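Long-range contact in OxsB protein (Bacillus megaterium, PDB 5UL3), which catalyses the oxidative ring contraction of dAMP to an oxetane aldehyde in oxetanocin A biosynthesis, using cobalamin, a [4Fe-4S] cluster and S-adenosylmethionine: residues A[631-636]-A[695-700]. Numbering follows the deposited sequence.
Sequences ETHREI and LIMEKL. With EDO (1,2-ethanediol), chain T; EDO (1,2-ethanediol), chain B.
The amide N of I636 donates to O of T632 at 2.8 Å, a bond of the helical turn that spaces these two residues, both of which face segment 695-700. Segments 631-636 and 695-700 run nearly antiparallel, at 174°, their axes coming within 10.4 Å, and illustrate how a helix bundle sorts polar from apolar groups. T632 shows the sorting within a single residue: its OG1 turns back to O of S628 in its own helix, and its methyl CG2 meets CD1 of L700 at 3.8 Å, the two side chains lying alongside and pointing opposite ways. The second methyl of L700, CD2, rests 3.7 Å from the backbone N of H633. One turn on from T632, CD1 of I636 pushes in between I696 and L700, 4.0 Å from CG2 of I696 and 4.1 Å from CD2 of L700. M697 completes the seam. Its chain bends at chi2 (71°), bringing SD to the edge of the H633 ring in a Met-aromatic contact. Its CE approaches CD2 of that ring to 3.6 Å. Helix 588-617 packs beside this pair through N604. Between the two segments, then, the contact is close packing of methyls and sulfur; W693, about a turn before I696 on helix 683-709, adds a directional bond from NE1 to O of I636, so apolar packing and a polar link together join these helices of the C-terminal bundle.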
ATOM      1  N   GLU A 631      17.129  16.973  -9.525  1.00 26.08           N
ATOM      2  CA  GLU A 631      16.244  17.822 -10.324  1.00 28.33           C
ATOM      3  C   GLU A 631      16.715  17.906 -11.765  1.00 30.62           C
ATOM      4  O   GLU A 631      15.905  17.881 -12.699  1.00 27.25           O
ATOM      5  CB  GLU A 631      16.182  19.237  -9.749  1.00 33.08           C
ATOM      6  CG  GLU A 631      15.596  19.366  -8.353  1.00 35.93           C
ATOM      7  CD  GLU A 631      15.653  20.805  -7.868  1.00 38.87           C
ATOM      8  OE1 GLU A 631      16.740  21.425  -7.964  1.00 43.60           O
ATOM      9  OE2 GLU A 631      14.610  21.326  -7.432  1.00 45.35           O
ATOM     10  N   THR A 632      18.026  18.065 -11.962  1.00 28.08           N
ATOM     11  CA  THR A 632      18.555  18.184 -13.308  1.00 25.96           C
ATOM     12  C   THR A 632      18.362  16.890 -14.085  1.00 22.23           C
ATOM     13  O   THR A 632      17.981  16.917 -15.264  1.00 26.67           O
ATOM     14  CB  THR A 632      20.030  18.582 -13.228  1.00 30.97           C
ATOM     15  OG1 THR A 632      20.104  19.855 -12.584  1.00 29.77           O
ATOM     16  CG2 THR A 632      20.634  18.689 -14.613  1.00 26.96           C
ATOM     17  N   HIS A 633      18.620  15.755 -13.436  1.00 25.34           N
ATOM     18  CA  HIS A 633      18.398  14.454 -14.062  1.00 31.05           C
ATOM     19  C   HIS A 633      16.954  14.291 -14.528  1.00 26.51           C
ATOM     20  O   HIS A 633      16.702  13.828 -15.647  1.00 25.27           O
ATOM     21  CB  HIS A 633      18.754  13.345 -13.078  1.00 23.70           C
ATOM     22  CG  HIS A 633      18.287  11.987 -13.494  1.00 25.87           C
ATOM     23  ND1 HIS A 633      17.328  11.283 -12.798  1.00 27.36           N
ATOM     24  CD2 HIS A 633      18.657  11.196 -14.529  1.00 28.48           C
ATOM     25  CE1 HIS A 633      17.127  10.118 -13.391  1.00 31.85           C
ATOM     26  NE2 HIS A 633      17.924  10.042 -14.442  1.00 27.33           N
ATOM     27  N   ARG A 634      15.997  14.664 -13.676  1.00 27.24           N
ATOM     28  CA  ARG A 634      14.587  14.562 -14.052  1.00 24.27           C
ATOM     29  C   ARG A 634      14.285  15.438 -15.255  1.00 26.39           C
ATOM     30  O   ARG A 634      13.568  15.032 -16.175  1.00 26.71           O
ATOM     31  CB  ARG A 634      13.706  14.960 -12.865  1.00 26.55           C
ATOM     32  CG  ARG A 634      12.212  14.958 -13.182  1.00 28.92           C
ATOM     33  CD  ARG A 634      11.427  15.596 -12.029  1.00 25.84           C
ATOM     34  NE  ARG A 634      11.498  14.825 -10.786  1.00 28.01           N
ATOM     35  CZ  ARG A 634      10.644  13.862 -10.449  1.00 34.42           C
ATOM     36  NH1 ARG A 634       9.633  13.516 -11.265  1.00 25.68           N
ATOM     37  NH2 ARG A 634      10.793  13.247  -9.286  1.00 31.82           N
ATOM     38  N   GLU A 635      14.816  16.654 -15.250  1.00 27.98           N
ATOM     39  CA  GLU A 635      14.655  17.566 -16.371  1.00 27.23           C
ATOM     40  C   GLU A 635      15.235  16.968 -17.651  1.00 29.13           C
ATOM     41  O   GLU A 635      14.579  16.947 -18.700  1.00 30.34           O
ATOM     42  CB  GLU A 635      15.336  18.881 -15.985  1.00 38.48           C
ATOM     43  CG  GLU A 635      15.171  20.064 -16.879  1.00 50.28           C
ATOM     44  CD  GLU A 635      15.807  21.293 -16.246  1.00 50.87           C
ATOM     45  OE1 GLU A 635      15.238  21.806 -15.261  1.00 53.07           O
ATOM     46  OE2 GLU A 635      16.895  21.712 -16.694  1.00 62.65           O
ATOM     47  N   ILE A 636      16.456  16.432 -17.571  1.00 27.13           N
ATOM     48  CA  ILE A 636      17.083  15.827 -18.746  1.00 29.46           C
ATOM     49  C   ILE A 636      16.271  14.630 -19.226  1.00 28.71           C
ATOM     50  O   ILE A 636      16.120  14.408 -20.434  1.00 29.92           O
ATOM     51  CB  ILE A 636      18.540  15.425 -18.440  1.00 29.81           C
ATOM     52  CG1 ILE A 636      19.393  16.651 -18.100  1.00 29.53           C
ATOM     53  CG2 ILE A 636      19.147  14.668 -19.619  1.00 28.88           C
ATOM     54  CD1 ILE A 636      20.780  16.260 -17.527  1.00 28.25           C
ATOM     55  N   LEU A 695      24.846  12.910 -24.025  1.00 32.71           N
ATOM     56  CA  LEU A 695      25.906  13.887 -23.790  1.00 35.72           C
ATOM     57  C   LEU A 695      25.474  14.968 -22.804  1.00 32.91           C
ATOM     58  O   LEU A 695      26.319  15.572 -22.134  1.00 31.19           O
ATOM     59  CB  LEU A 695      26.331  14.522 -25.119  1.00 33.83           C
ATOM     60  CG  LEU A 695      26.932  13.550 -26.133  1.00 38.17           C
ATOM     61  CD1 LEU A 695      27.092  14.263 -27.476  1.00 35.38           C
ATOM     62  CD2 LEU A 695      28.283  13.033 -25.633  1.00 36.49           C
ATOM     63  N   ILE A 696      24.170  15.231 -22.693  1.00 31.06           N
ATOM     64  CA  ILE A 696      23.717  16.196 -21.696  1.00 26.62           C
ATOM     65  C   ILE A 696      23.782  15.585 -20.305  1.00 29.06           C
ATOM     66  O   ILE A 696      24.159  16.254 -19.338  1.00 28.06           O
ATOM     67  CB  ILE A 696      22.299  16.698 -22.019  1.00 31.99           C
ATOM     68  CG1 ILE A 696      22.239  17.219 -23.455  1.00 39.35           C
ATOM     69  CG2 ILE A 696      21.908  17.798 -21.049  1.00 29.98           C
ATOM     70  CD1 ILE A 696      20.839  17.487 -23.907  1.00 40.68           C
ATOM     71  N   MET A 697      23.424  14.306 -20.178  1.00 28.72           N
ATOM     72  CA  MET A 697      23.606  13.629 -18.898  1.00 28.11           C
ATOM     73  C   MET A 697      25.079  13.585 -18.506  1.00 31.93           C
ATOM     74  O   MET A 697      25.420  13.716 -17.323  1.00 27.09           O
ATOM     75  CB  MET A 697      23.029  12.216 -18.961  1.00 27.03           C
ATOM     76  CG  MET A 697      23.010  11.496 -17.630  1.00 27.35           C
ATOM     77  SD  MET A 697      21.772  12.207 -16.513  1.00 28.43           S
ATOM     78  CE  MET A 697      22.224  11.285 -15.051  1.00 23.56           C
ATOM     79  N   GLU A 698      25.976  13.408 -19.487  1.00 28.99           N
ATOM     80  CA  GLU A 698      27.400  13.435 -19.162  1.00 29.29           C
ATOM     81  C   GLU A 698      27.780  14.774 -18.550  1.00 26.40           C
ATOM     82  O   GLU A 698      28.536  14.826 -17.576  1.00 30.62           O
ATOM     83  CB  GLU A 698      28.266  13.162 -20.400  1.00 30.08           C
ATOM     84  CG  GLU A 698      29.760  13.143 -20.017  1.00 27.60           C
ATOM     85  CD  GLU A 698      30.727  13.180 -21.191  1.00 41.72           C
ATOM     86  OE1 GLU A 698      30.289  13.374 -22.337  1.00 35.52           O
ATOM     87  OE2 GLU A 698      31.943  13.005 -20.949  1.00 36.77           O
ATOM     88  N   LYS A 699      27.241  15.865 -19.092  1.00 28.83           N
ATOM     89  CA  LYS A 699      27.579  17.190 -18.585  1.00 33.85           C
ATOM     90  C   LYS A 699      27.194  17.321 -17.118  1.00 30.75           C
ATOM     91  O   LYS A 699      27.971  17.831 -16.300  1.00 29.63           O
ATOM     92  CB  LYS A 699      26.891  18.267 -19.424  1.00 36.85           C
ATOM     93  CG  LYS A 699      27.128  19.676 -18.907  1.00 43.41           C
ATOM     94  CD  LYS A 699      26.893  20.718 -19.983  1.00 53.36           C
ATOM     95  CE  LYS A 699      27.313  22.099 -19.500  1.00 61.58           C
ATOM     96  NZ  LYS A 699      26.486  22.537 -18.342  1.00 64.20           N
ATOM     97  N   LEU A 700      25.996  16.851 -16.768  1.00 30.33           N
ATOM     98  CA  LEU A 700      25.585  16.817 -15.368  1.00 28.50           C
ATOM     99  C   LEU A 700      26.550  15.993 -14.525  1.00 29.62           C
ATOM    100  O   LEU A 700      26.976  16.420 -13.448  1.00 28.59           O
ATOM    101  CB  LEU A 700      24.165  16.248 -15.259  1.00 26.11           C
ATOM    102  CG  LEU A 700      23.683  15.875 -13.853  1.00 28.36           C
ATOM    103  CD1 LEU A 700      23.707  17.105 -12.970  1.00 31.20           C
ATOM    104  CD2 LEU A 700      22.250  15.223 -13.872  1.00 24.35           C
TER
HETATM  105  C1  EDO T 819      13.939  15.779  -7.795  1.00 33.60           C
HETATM  106  O1  EDO T 819      13.037  16.188  -8.836  1.00 33.97           O
HETATM  107  C2  EDO T 819      13.283  14.695  -6.964  1.00 41.68           C
HETATM  108  O2  EDO T 819      13.148  13.532  -7.774  1.00 41.29           O
HETATM  109  C1  EDO B 827      24.057  21.519 -16.426  1.00 62.94           C
HETATM  110  O1  EDO B 827      24.044  21.182 -17.818  1.00 58.58           O
HETATM  111  C2  EDO B 827      24.697  20.378 -15.648  1.00 51.29           C
HETATM  112  O2  EDO B 827      24.623  20.649 -14.242  1.00 58.21           O